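Local atomic coordinates of dipeptidase AC. Metallo peptidase. MEROPS family M19 (Rhodobacter sphaeroides, PDB entry 3LY0), a protein that probably hydrolyses dipeptides as a zinc-dependent metallopeptidase of the membrane dipeptidase family, with two zinc ions in its active site. Residues A[227-232]-A[255-260]. Sequence-based numbering, arbitrary orientation.
Sequences APLVAT and RESRGM
Ser-257 meets Leu-229 just ahead of the parallel pairing of strands 230-231 and 260-263 in a beta-alpha-beta unit of the TIM-barrel fold, at the turn out of helix 248-256. Ser-257, small and polar, suits the helix end: with OG set between its backbone N and carbonyl carbon (chi1 78°), the hydroxyl accepts an almost straight bond from Leu-229 N (2.9 Å) and is also hydrogen-bonded to Ile-254 O. With the hydroxyl gone, as in an alanine, Leu-229 N would probably lose its acceptor and the helix end its side-chain tie to the strand. Arg-258, at positive phi, closes the helix in a Schellman motif; its carbonyl O lies 3.4 Å from Pro-228 CB, while the guanidinium leads away. Gly-259 lets the chains close in, because a CB on it would strike Leu-229 O; Leu-229 O instead receives a CA-H...O contact from Gly-259 CA (3.0 Å). The same oxygen accepts Met-260 N in its carbonyl plane. Met-260 pairs with Val-230, both directing apolar side chains onto Trp-347 of helix 336-354, where a flexible thioether and a branched valine fit the buried sheet face. Strand 230-231 leads on to the zinc ligand His-233, and Met-260 O receives Ala-231 N at 3.0 Å. Val-230 CA lies 3.2 Å from the same Met-260 O in a CA-H...O contact.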
ATOM      1  N   ALA A 227       8.308 -10.780  12.916  1.00 12.97           N
ATOM      2  CA  ALA A 227       8.850  -9.643  12.180  1.00 13.69           C
ATOM      3  C   ALA A 227       8.051  -8.365  12.460  1.00 13.30           C
ATOM      4  O   ALA A 227       6.927  -8.419  12.956  1.00 13.75           O
ATOM      5  CB  ALA A 227       8.870  -9.961  10.682  1.00 15.04           C
ATOM      6  N   PRO A 228       8.637  -7.207  12.145  1.00 10.86           N
ATOM      7  CA  PRO A 228       7.939  -5.951  12.459  1.00 11.77           C
ATOM      8  C   PRO A 228       6.571  -5.900  11.797  1.00 11.07           C
ATOM      9  O   PRO A 228       6.386  -6.437  10.702  1.00 11.60           O
ATOM     10  CB  PRO A 228       8.866  -4.886  11.873  1.00 13.35           C
ATOM     11  CG  PRO A 228      10.243  -5.531  11.919  1.00 15.39           C
ATOM     12  CD  PRO A 228      10.003  -6.983  11.637  1.00 13.86           C
ATOM     13  N   LEU A 229       5.611  -5.260  12.461  1.00 10.50           N
ATOM     14  CA  LEU A 229       4.264  -5.148  11.913  1.00 10.52           C
ATOM     15  C   LEU A 229       4.173  -3.958  10.981  1.00 12.32           C
ATOM     16  O   LEU A 229       4.640  -2.871  11.307  1.00 11.69           O
ATOM     17  CB  LEU A 229       3.240  -4.989  13.034  1.00 11.89           C
ATOM     18  CG  LEU A 229       3.198  -6.155  14.023  1.00 11.18           C
ATOM     19  CD1 LEU A 229       2.189  -5.869  15.145  1.00 14.50           C
ATOM     20  CD2 LEU A 229       2.864  -7.463  13.312  1.00 15.05           C
ATOM     21  N   VAL A 230       3.551  -4.162   9.828  1.00  9.79           N
ATOM     22  CA  VAL A 230       3.536  -3.137   8.798  1.00  8.30           C
ATOM     23  C   VAL A 230       2.139  -2.986   8.235  1.00  9.05           C
ATOM     24  O   VAL A 230       1.485  -3.975   7.924  1.00  9.66           O
ATOM     25  CB  VAL A 230       4.444  -3.543   7.623  1.00  8.06           C
ATOM     26  CG1 VAL A 230       4.391  -2.477   6.538  1.00 10.16           C
ATOM     27  CG2 VAL A 230       5.879  -3.783   8.088  1.00 10.32           C
ATOM     28  N   ALA A 231       1.688  -1.742   8.104  1.00  9.32           N
ATOM     29  CA  ALA A 231       0.493  -1.429   7.326  1.00  7.50           C
ATOM     30  C   ALA A 231       0.955  -0.452   6.252  1.00  8.91           C
ATOM     31  O   ALA A 231       1.342   0.675   6.567  1.00  9.36           O
ATOM     32  CB  ALA A 231      -0.560  -0.798   8.214  1.00 10.39           C
ATOM     33  N   THR A 232       0.983  -0.890   4.996  1.00  9.33           N
ATOM     34  CA  THR A 232       1.601  -0.067   3.959  1.00  9.47           C
ATOM     35  C   THR A 232       0.817   1.184   3.584  1.00  8.34           C
ATOM     36  O   THR A 232       1.405   2.154   3.109  1.00  9.37           O
ATOM     37  CB  THR A 232       1.844  -0.846   2.652  1.00  8.97           C
ATOM     38  OG1 THR A 232       0.592  -1.304   2.130  1.00  8.23           O
ATOM     39  CG2 THR A 232       2.802  -2.038   2.848  1.00 10.12           C
ATOM     40  N   ARG A 255       4.200  -0.080  17.033  1.00 13.42           N
ATOM     41  CA  ARG A 255       5.372   0.546  17.630  1.00 14.00           C
ATOM     42  C   ARG A 255       6.238  -0.462  18.381  1.00 13.12           C
ATOM     43  O   ARG A 255       7.458  -0.481  18.216  1.00 15.16           O
ATOM     44  CB  ARG A 255       4.981   1.688  18.578  1.00 13.29           C
ATOM     45  CG  ARG A 255       6.207   2.489  19.039  1.00 16.04           C
ATOM     46  CD  ARG A 255       5.895   3.636  20.009  1.00 19.84           C
ATOM     47  NE  ARG A 255       7.098   4.444  20.239  1.00 23.46           N
ATOM     48  CZ  ARG A 255       7.124   5.771  20.337  1.00 23.24           C
ATOM     49  NH1 ARG A 255       6.012   6.474  20.243  1.00 22.72           N
ATOM     50  NH2 ARG A 255       8.279   6.394  20.543  1.00 28.76           N
ATOM     51  N   GLU A 256       5.604  -1.282  19.213  1.00 16.44           N
ATOM     52  CA  GLU A 256       6.344  -2.247  20.024  1.00 16.39           C
ATOM     53  C   GLU A 256       7.166  -3.170  19.130  1.00 18.11           C
ATOM     54  O   GLU A 256       8.285  -3.556  19.472  1.00 18.00           O
ATOM     55  CB  GLU A 256       5.382  -3.063  20.895  1.00 18.14           C
ATOM     56  CG  GLU A 256       6.053  -4.112  21.776  1.00 24.88           C
ATOM     57  CD  GLU A 256       5.052  -4.891  22.618  1.00 33.35           C
ATOM     58  OE1 GLU A 256       3.914  -4.403  22.804  1.00 35.81           O
ATOM     59  OE2 GLU A 256       5.404  -5.991  23.097  1.00 39.04           O
ATOM     60  N   SER A 257       6.609  -3.497  17.967  1.00 15.75           N
ATOM     61  CA  SER A 257       7.267  -4.415  17.040  1.00 15.29           C
ATOM     62  C   SER A 257       8.341  -3.744  16.187  1.00 14.00           C
ATOM     63  O   SER A 257       8.964  -4.410  15.364  1.00 14.25           O
ATOM     64  CB  SER A 257       6.232  -5.060  16.116  1.00 13.33           C
ATOM     65  OG  SER A 257       5.830  -4.165  15.087  1.00 12.86           O
ATOM     66  N   ARG A 258       8.551  -2.440  16.376  1.00 17.46           N
ATOM     67  CA  ARG A 258       9.470  -1.658  15.540  1.00 15.12           C
ATOM     68  C   ARG A 258       9.015  -1.686  14.086  1.00 12.77           C
ATOM     69  O   ARG A 258       9.819  -1.883  13.167  1.00 13.75           O
ATOM     70  CB  ARG A 258      10.906  -2.169  15.654  1.00 21.30           C
ATOM     71  CG  ARG A 258      11.441  -2.235  17.077  1.00 25.03           C
ATOM     72  CD  ARG A 258      12.866  -2.779  17.079  1.00 28.80           C
ATOM     73  NE  ARG A 258      13.792  -1.900  16.367  1.00 38.36           N
ATOM     74  CZ  ARG A 258      14.907  -2.311  15.767  1.00 37.80           C
ATOM     75  NH1 ARG A 258      15.238  -3.597  15.778  1.00 39.10           N
ATOM     76  NH2 ARG A 258      15.690  -1.434  15.147  1.00 35.87           N
ATOM     77  N   GLY A 259       7.718  -1.474  13.896  1.00 12.15           N
ATOM     78  CA  GLY A 259       7.090  -1.617  12.592  1.00 12.59           C
ATOM     79  C   GLY A 259       7.040  -0.361  11.738  1.00 11.61           C
ATOM     80  O   GLY A 259       7.929   0.482  11.784  1.00 13.69           O
ATOM     81  N   MET A 260       5.997  -0.246  10.924  1.00 10.02           N
ATOM     82  CA  MET A 260       5.948   0.839   9.952  1.00  9.66           C
ATOM     83  C   MET A 260       4.526   1.038   9.474  1.00  9.58           C
ATOM     84  O   MET A 260       3.787   0.063   9.239  1.00 10.73           O
ATOM     85  CB  MET A 260       6.845   0.477   8.760  1.00 11.26           C
ATOM     86  CG  MET A 260       6.984   1.565   7.701  1.00 11.42           C
ATOM     87  SD  MET A 260       7.945   3.048   8.215  1.00  8.65           S
ATOM     88  CE  MET A 260       7.925   3.949   6.658  1.00 13.17           C
TER